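Local structure of betainyl-CoA thiolase (Pseudomonas putida, 2HLJ) at residues A[83-95]-A[104-116]. The protein is probably a hot-dog-fold thioesterase or acyltransferase that acts on acyl-CoA thioesters, with betainyl-CoA its likely substrate. Sequence-based numbering, arbitrary orientation. Where two conformers were deposited one is given.
Sequences LGFDRKRLHVYHS and VLAASEQMLLHVD
H91 sits in a slot between selenomethionine M111 and L83, both offset toward the ring's rim. In the M111 conformer given, CE makes a CH-pi contact over one ring face, 4.1 Å from the centroid; L83 CD1 stands 3.5 Å above the opposite face. The bend at chi2 (73°) brings M111 SE to 3.9 Å from R89 CB, and that at chi3 (69°) turns CE over the ring. At the H91 ring edge NE2 donates to the anti lone pair of E109 OE2 (2.7 Å), with ring and carboxylate nearly coplanar. With an alanine here, E109 OE2 would probably lose this donor and a gap would open between M111 and L83. On this same face the A107 methyl meets the phenol end of Y93 obliquely, CB 3.3 Å from OH, which bonds Y148 N.

On the other face L112 CD1 fits against V92 CG2 (3.6 Å), and Q110 CB flanks the same methyl; helix 25-43 packs here, touching L90 and Q110. This face is mixed: H94 bonds T80 and T36, and Q110 NE2 donates to S108 OG.

Paired backbone bonds at L90-L112, V92-Q110 and H94-S108 fix this antiparallel register within the hot-dog sheet. H91 NE2 and G150 N take one E109 oxygen each, restraining the buried carboxylate's rotation.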
ATOM      1  N   LEU A  83     -10.993 -13.209  -5.628  1.00 19.99           N
ATOM      2  CA  LEU A  83     -11.697 -12.699  -6.786  1.00 19.87           C
ATOM      3  C   LEU A  83     -11.443 -13.552  -8.007  1.00 21.87           C
ATOM      4  O   LEU A  83     -12.236 -13.542  -8.935  1.00 22.61           O
ATOM      5  CB  LEU A  83     -11.260 -11.275  -7.080  1.00 21.10           C
ATOM      6  CG  LEU A  83     -11.369 -10.333  -5.898  1.00 25.99           C
ATOM      7  CD1 LEU A  83     -10.749  -8.993  -6.251  1.00 25.29           C
ATOM      8  CD2 LEU A  83     -12.826 -10.240  -5.470  1.00 27.90           C
ATOM      9  N   GLY A  84     -10.352 -14.311  -8.004  1.00 19.92           N
ATOM     10  CA  GLY A  84      -9.937 -15.037  -9.219  1.00 19.44           C
ATOM     11  C   GLY A  84      -8.539 -15.586  -9.028  1.00 18.28           C
ATOM     12  O   GLY A  84      -7.832 -15.157  -8.130  1.00 19.26           O
ATOM     13  N   PHE A  85      -8.158 -16.578  -9.828  1.00 19.27           N
ATOM     14  CA  PHE A  85      -6.787 -17.054  -9.835  1.00 18.57           C
ATOM     15  C   PHE A  85      -6.518 -17.790 -11.122  1.00 22.20           C
ATOM     16  O   PHE A  85      -7.461 -18.233 -11.787  1.00 20.03           O
ATOM     17  CB  PHE A  85      -6.478 -17.922  -8.605  1.00 18.02           C
ATOM     18  CG  PHE A  85      -7.229 -19.217  -8.552  1.00 20.45           C
ATOM     19  CD1 PHE A  85      -6.728 -20.352  -9.164  1.00 18.68           C
ATOM     20  CD2 PHE A  85      -8.427 -19.310  -7.865  1.00 16.76           C
ATOM     21  CE1 PHE A  85      -7.416 -21.555  -9.077  1.00 19.83           C
ATOM     22  CE2 PHE A  85      -9.132 -20.497  -7.799  1.00 18.85           C
ATOM     23  CZ  PHE A  85      -8.623 -21.623  -8.383  1.00 23.63           C
ATOM     24  N   ASP A  86      -5.241 -17.882 -11.503  1.00 20.82           N
ATOM     25  CA  ASP A  86      -4.891 -18.661 -12.681  1.00 21.08           C
ATOM     26  C   ASP A  86      -3.838 -19.668 -12.294  1.00 19.57           C
ATOM     27  O   ASP A  86      -3.803 -20.074 -11.150  1.00 18.42           O
ATOM     28  CB  ASP A  86      -4.515 -17.755 -13.861  1.00 22.85           C
ATOM     29  CG  ASP A  86      -3.318 -16.853 -13.586  1.00 26.77           C
ATOM     30  OD1 ASP A  86      -2.475 -17.152 -12.695  1.00 22.12           O
ATOM     31  OD2 ASP A  86      -3.215 -15.842 -14.305  1.00 20.57           O
ATOM     32  N   ARG A  87      -2.990 -20.089 -13.219  1.00 19.97           N
ATOM     33  CA  ARG A  87      -1.982 -21.099 -12.907  1.00 22.76           C
ATOM     34  C   ARG A  87      -0.981 -20.637 -11.848  1.00 21.91           C
ATOM     35  O   ARG A  87      -0.466 -21.450 -11.127  1.00 22.32           O
ATOM     36  CB  ARG A  87      -1.250 -21.544 -14.180  1.00 22.55           C
ATOM     37  CG  ARG A  87      -2.156 -22.268 -15.167  1.00 29.09           C
ATOM     38  CD  ARG A  87      -1.392 -22.871 -16.358  1.00 29.90           C
ATOM     39  N   LYS A  88      -0.701 -19.337 -11.758  1.00 21.81           N
ATOM     40  CA  LYS A  88       0.299 -18.856 -10.809  1.00 23.57           C
ATOM     41  C   LYS A  88       0.011 -17.515 -10.121  1.00 21.19           C
ATOM     42  O   LYS A  88       0.852 -17.039  -9.334  1.00 19.67           O
ATOM     43  CB  LYS A  88       1.664 -18.797 -11.478  1.00 26.75           C
ATOM     44  CG  LYS A  88       1.774 -17.808 -12.588  1.00 26.92           C
ATOM     45  CD  LYS A  88       2.993 -18.123 -13.487  1.00 29.95           C
ATOM     46  CE  LYS A  88       3.434 -16.885 -14.264  1.00 39.07           C
ATOM     47  NZ  LYS A  88       4.693 -17.012 -15.075  1.00 39.68           N
ATOM     48  N   ARG A  89      -1.157 -16.939 -10.372  1.00 17.84           N
ATOM     49  CA  ARG A  89      -1.525 -15.646  -9.780  1.00 19.39           C
ATOM     50  C   ARG A  89      -2.793 -15.765  -8.963  1.00 19.34           C
ATOM     51  O   ARG A  89      -3.643 -16.544  -9.283  1.00 16.62           O
ATOM     52  CB  ARG A  89      -1.702 -14.564 -10.863  1.00 22.10           C
ATOM     53  CG  ARG A  89      -0.381 -13.976 -11.388  1.00 21.58           C
ATOM     54  CD  ARG A  89      -0.559 -13.318 -12.751  1.00 23.80           C
ATOM     55  NE  ARG A  89      -0.801 -14.366 -13.712  1.00 37.02           N
ATOM     56  CZ  ARG A  89       0.126 -14.937 -14.472  1.00 36.86           C
ATOM     57  NH1 ARG A  89       1.387 -14.509 -14.468  1.00 34.78           N
ATOM     58  NH2 ARG A  89      -0.230 -15.934 -15.262  1.00 41.89           N
ATOM     59  N   LEU A  90      -2.858 -15.017  -7.860  1.00 20.69           N
ATOM     60  CA  LEU A  90      -4.050 -14.948  -7.045  0.50 21.78           C
ATOM     61  C   LEU A  90      -4.562 -13.501  -7.029  1.00 20.68           C
ATOM     62  O   LEU A  90      -3.788 -12.581  -6.843  1.00 20.17           O
ATOM     63  CB  LEU A  90      -3.717 -15.449  -5.642  0.50 23.00           C
ATOM     64  CG  LEU A  90      -4.848 -15.608  -4.637  0.50 23.22           C
ATOM     65  CD1 LEU A  90      -5.952 -16.537  -5.137  0.50 25.01           C
ATOM     66  CD2 LEU A  90      -4.265 -16.100  -3.296  0.50 25.49           C
ATOM     67  N   HIS A  91      -5.863 -13.323  -7.266  1.00 19.26           N
ATOM     68  CA  HIS A  91      -6.492 -11.996  -7.259  1.00 20.12           C
ATOM     69  C   HIS A  91      -7.352 -11.936  -5.988  1.00 22.51           C
ATOM     70  O   HIS A  91      -8.279 -12.724  -5.828  1.00 22.94           O
ATOM     71  CB  HIS A  91      -7.281 -11.830  -8.552  1.00 22.44           C
ATOM     72  CG  HIS A  91      -7.833 -10.458  -8.776  1.00 18.62           C
ATOM     73  ND1 HIS A  91      -8.787 -10.204  -9.735  1.00 24.73           N
ATOM     74  CD2 HIS A  91      -7.570  -9.269  -8.181  1.00 18.50           C
ATOM     75  CE1 HIS A  91      -9.080  -8.913  -9.729  1.00 27.76           C
ATOM     76  NE2 HIS A  91      -8.354  -8.324  -8.797  1.00 26.18           N
ATOM     77  N   VAL A  92      -7.003 -11.047  -5.065  1.00 19.89           N
ATOM     78  CA  VAL A  92      -7.636 -11.000  -3.749  1.00 21.28           C
ATOM     79  C   VAL A  92      -8.115  -9.606  -3.344  1.00 22.00           C
ATOM     80  O   VAL A  92      -7.666  -8.606  -3.886  1.00 20.37           O
ATOM     81  CB  VAL A  92      -6.680 -11.525  -2.644  1.00 24.26           C
ATOM     82  CG1 VAL A  92      -6.259 -12.948  -2.975  1.00 21.08           C
ATOM     83  CG2 VAL A  92      -5.471 -10.635  -2.514  1.00 28.97           C
ATOM     84  N   TYR A  93      -9.044  -9.575  -2.394  1.00 18.46           N
ATOM     85  CA  TYR A  93      -9.640  -8.334  -1.934  1.00 18.76           C
ATOM     86  C   TYR A  93      -9.734  -8.435  -0.439  1.00 17.06           C
ATOM     87  O   TYR A  93     -10.327  -9.389   0.055  1.00 17.87           O
ATOM     88  CB  TYR A  93     -11.057  -8.175  -2.530  1.00 16.99           C
ATOM     89  CG  TYR A  93     -11.801  -6.899  -2.141  1.00 17.39           C
ATOM     90  CD1 TYR A  93     -11.581  -5.730  -2.815  1.00 17.77           C
ATOM     91  CD2 TYR A  93     -12.749  -6.893  -1.135  1.00 11.85           C
ATOM     92  CE1 TYR A  93     -12.252  -4.569  -2.504  1.00 20.25           C
ATOM     93  CE2 TYR A  93     -13.435  -5.738  -0.796  1.00 18.50           C
ATOM     94  CZ  TYR A  93     -13.171  -4.567  -1.496  1.00 22.39           C
ATOM     95  OH  TYR A  93     -13.853  -3.399  -1.257  1.00 22.57           O
ATOM     96  N   HIS A  94      -9.065  -7.522   0.272  1.00 17.97           N
ATOM     97  CA  HIS A  94      -9.128  -7.436   1.715  1.00 14.69           C
ATOM     98  C   HIS A  94      -9.925  -6.203   2.105  1.00 15.70           C
ATOM     99  O   HIS A  94      -9.848  -5.167   1.429  1.00 18.92           O
ATOM    100  CB  HIS A  94      -7.726  -7.274   2.326  1.00 19.01           C
ATOM    101  CG  HIS A  94      -6.809  -8.438   2.136  1.00 15.02           C
ATOM    102  ND1 HIS A  94      -7.087  -9.706   2.609  1.00 17.54           N
ATOM    103  CD2 HIS A  94      -5.583  -8.505   1.567  1.00 28.77           C
ATOM    104  CE1 HIS A  94      -6.074 -10.502   2.323  1.00 28.71           C
ATOM    105  NE2 HIS A  94      -5.132  -9.788   1.731  1.00 21.21           N
ATOM    106  N   SER A  95     -10.700  -6.308   3.177  1.00 16.46           N
ATOM    107  CA  SER A  95     -11.379  -5.170   3.758  1.00 16.52           C
ATOM    108  C   SER A  95     -11.112  -5.160   5.276  1.00 18.36           C
ATOM    109  O   SER A  95     -10.872  -6.206   5.898  1.00 19.47           O
ATOM    110  CB  SER A  95     -12.875  -5.152   3.406  1.00 17.16           C
ATOM    111  OG  SER A  95     -13.529  -6.361   3.831  1.00 19.21           O
ATOM    112  N   VAL A 104     -16.758  -0.414   5.667  1.00 24.31           N
ATOM    113  CA  VAL A 104     -15.345  -0.717   5.740  1.00 21.48           C
ATOM    114  C   VAL A 104     -14.533   0.525   6.128  1.00 20.41           C
ATOM    115  O   VAL A 104     -14.848   1.646   5.749  1.00 19.34           O
ATOM    116  CB  VAL A 104     -14.776  -1.373   4.467  1.00 22.42           C
ATOM    117  CG1 VAL A 104     -15.510  -2.685   4.188  1.00 22.26           C
ATOM    118  CG2 VAL A 104     -14.831  -0.418   3.275  1.00 28.63           C
ATOM    119  N   LEU A 105     -13.476   0.277   6.892  1.00 17.24           N
ATOM    120  CA  LEU A 105     -12.497   1.275   7.248  1.00 19.22           C
ATOM    121  C   LEU A 105     -11.506   1.523   6.132  1.00 19.25           C
ATOM    122  O   LEU A 105     -10.964   2.636   5.998  1.00 19.12           O
ATOM    123  CB  LEU A 105     -11.729   0.802   8.490  1.00 17.52           C
ATOM    124  CG  LEU A 105     -12.585   0.436   9.711  1.00 16.01           C
ATOM    125  CD1 LEU A 105     -11.725  -0.049  10.843  1.00 17.01           C
ATOM    126  CD2 LEU A 105     -13.375   1.659  10.127  1.00 15.99           C
ATOM    127  N   ALA A 106     -11.174   0.440   5.432  1.00 20.04           N
ATOM    128  CA  ALA A 106     -10.275   0.448   4.283  1.00 20.74           C
ATOM    129  C   ALA A 106     -10.492  -0.842   3.514  1.00 18.08           C
ATOM    130  O   ALA A 106     -11.023  -1.805   4.060  1.00 20.17           O
ATOM    131  CB  ALA A 106      -8.833   0.509   4.739  1.00 20.73           C
ATOM    132  N   ALA A 107     -10.083  -0.844   2.256  1.00 20.21           N
ATOM    133  CA  ALA A 107     -10.184  -2.022   1.366  1.00 17.59           C
ATOM    134  C   ALA A 107      -8.996  -2.022   0.395  1.00 17.09           C
ATOM    135  O   ALA A 107      -8.472  -0.942   0.036  1.00 16.96           O
ATOM    136  CB  ALA A 107     -11.519  -1.988   0.620  1.00 20.21           C
ATOM    137  N   SER A 108      -8.555  -3.203  -0.039  1.00 14.86           N
ATOM    138  CA  SER A 108      -7.446  -3.298  -0.971  1.00 17.11           C
ATOM    139  C   SER A 108      -7.642  -4.442  -1.912  1.00 19.08           C
ATOM    140  O   SER A 108      -7.887  -5.563  -1.465  1.00 17.91           O
ATOM    141  CB  SER A 108      -6.131  -3.554  -0.204  1.00 20.00           C
ATOM    142  OG  SER A 108      -5.050  -3.549  -1.109  1.00 21.48           O
ATOM    143  N   GLU A 109      -7.486  -4.160  -3.211  1.00 17.62           N
ATOM    144  CA  GLU A 109      -7.489  -5.151  -4.264  1.00 19.25           C
ATOM    145  C   GLU A 109      -6.042  -5.437  -4.590  1.00 19.58           C
ATOM    146  O   GLU A 109      -5.274  -4.503  -4.756  1.00 16.62           O
ATOM    147  CB  GLU A 109      -8.177  -4.553  -5.511  1.00 16.65           C
ATOM    148  CG  GLU A 109      -8.412  -5.569  -6.618  1.00 23.92           C
ATOM    149  CD  GLU A 109      -8.880  -4.942  -7.916  1.00 20.99           C
ATOM    150  OE1 GLU A 109      -9.015  -3.691  -7.970  1.00 20.59           O
ATOM    151  OE2 GLU A 109      -9.131  -5.708  -8.879  1.00 25.23           O
ATOM    152  N   GLN A 110      -5.656  -6.711  -4.685  1.00 15.87           N
ATOM    153  CA  GLN A 110      -4.274  -7.055  -4.908  1.00 17.07           C
ATOM    154  C   GLN A 110      -4.135  -8.195  -5.853  1.00 18.46           C
ATOM    155  O   GLN A 110      -5.007  -9.067  -5.920  1.00 19.56           O
ATOM    156  CB  GLN A 110      -3.605  -7.487  -3.601  1.00 17.84           C
ATOM    157  CG  GLN A 110      -4.015  -6.633  -2.430  1.00 20.39           C
ATOM    158  CD  GLN A 110      -3.090  -6.784  -1.280  1.00 27.46           C
ATOM    159  OE1 GLN A 110      -2.423  -7.803  -1.140  1.00 21.17           O
ATOM    160  NE2 GLN A 110      -3.048  -5.779  -0.437  1.00 21.97           N
HETATM  161  N   MSE A 111      -3.013  -8.193  -6.553  1.00 17.46           N
HETATM  162  CA  MSE A 111      -2.613  -9.312  -7.392  0.50 19.72           C
HETATM  163  C   MSE A 111      -1.274  -9.849  -6.891  1.00 19.90           C
HETATM  164  O   MSE A 111      -0.321  -9.100  -6.730  1.00 18.15           O
HETATM  165  CB  MSE A 111      -2.496  -8.859  -8.855  0.50 18.86           C
HETATM  166  CG  MSE A 111      -2.112  -9.982  -9.803  0.50 23.88           C
HETATM  167 SE   MSE A 111      -3.582 -11.190 -10.071  0.38 32.39          SE
HETATM  168  CE  MSE A 111      -4.764 -10.018 -11.071  0.50 39.28           C
ATOM    169  N   LEU A 112      -1.212 -11.152  -6.665  1.00 19.05           N
ATOM    170  CA  LEU A 112      -0.037 -11.799  -6.073  1.00 21.50           C
ATOM    171  C   LEU A 112       0.430 -12.917  -7.004  1.00 18.94           C
ATOM    172  O   LEU A 112      -0.393 -13.540  -7.659  1.00 20.32           O
ATOM    173  CB  LEU A 112      -0.420 -12.377  -4.714  1.00 23.83           C
ATOM    174  CG  LEU A 112      -1.152 -11.467  -3.715  1.00 22.37           C
ATOM    175  CD1 LEU A 112      -2.265 -12.182  -3.078  1.00 28.20           C
ATOM    176  CD2 LEU A 112      -0.154 -10.997  -2.641  1.00 25.36           C
ATOM    177  N   LEU A 113       1.747 -13.093  -7.092  1.00 18.48           N
ATOM    178  CA  LEU A 113       2.410 -14.077  -7.943  1.00 18.49           C
ATOM    179  C   LEU A 113       3.025 -15.160  -7.079  1.00 20.06           C
ATOM    180  O   LEU A 113       3.751 -14.849  -6.108  1.00 19.31           O
ATOM    181  CB  LEU A 113       3.539 -13.406  -8.749  1.00 19.74           C
ATOM    182  CG  LEU A 113       4.395 -14.313  -9.648  1.00 18.34           C
ATOM    183  CD1 LEU A 113       3.550 -14.937 -10.725  1.00 21.24           C
ATOM    184  CD2 LEU A 113       5.546 -13.557 -10.273  1.00 22.72           C
ATOM    185  N   HIS A 114       2.749 -16.421  -7.426  1.00 19.15           N
ATOM    186  CA  HIS A 114       3.384 -17.543  -6.751  1.00 19.26           C
ATOM    187  C   HIS A 114       4.741 -17.741  -7.392  1.00 18.94           C
ATOM    188  O   HIS A 114       4.853 -17.905  -8.601  1.00 18.72           O
ATOM    189  CB  HIS A 114       2.526 -18.813  -6.841  1.00 18.55           C
ATOM    190  CG  HIS A 114       3.061 -19.988  -6.065  1.00 18.69           C
ATOM    191  ND1 HIS A 114       3.096 -21.259  -6.592  1.00 19.15           N
ATOM    192  CD2 HIS A 114       3.540 -20.096  -4.798  1.00 13.33           C
ATOM    193  CE1 HIS A 114       3.601 -22.096  -5.692  1.00 24.44           C
ATOM    194  NE2 HIS A 114       3.875 -21.418  -4.595  1.00 15.82           N
ATOM    195  N   VAL A 115       5.773 -17.733  -6.573  1.00 21.20           N
ATOM    196  CA  VAL A 115       7.148 -17.743  -7.074  1.00 25.66           C
ATOM    197  C   VAL A 115       7.870 -19.002  -6.630  1.00 26.75           C
ATOM    198  O   VAL A 115       7.676 -19.477  -5.534  1.00 30.60           O
ATOM    199  CB  VAL A 115       7.958 -16.480  -6.643  1.00 26.25           C
ATOM    200  CG1 VAL A 115       7.259 -15.231  -7.084  1.00 28.72           C
ATOM    201  CG2 VAL A 115       8.183 -16.437  -5.156  1.00 33.20           C
ATOM    202  N   ASP A 116       8.705 -19.529  -7.505  1.00 30.55           N
ATOM    203  CA  ASP A 116       9.570 -20.663  -7.201  1.00 32.29           C
ATOM    204  C   ASP A 116      10.762 -20.203  -6.373  1.00 31.67           C
ATOM    205  O   ASP A 116      11.545 -19.387  -6.834  1.00 28.70           O
ATOM    206  CB  ASP A 116      10.076 -21.274  -8.513  1.00 33.72           C
ATOM    207  CG  ASP A 116      10.867 -22.560  -8.303  1.00 34.47           C
ATOM    208  OD1 ASP A 116      10.369 -23.461  -7.597  1.00 53.12           O
ATOM    209  OD2 ASP A 116      11.982 -22.675  -8.862  1.00 43.60           O
TER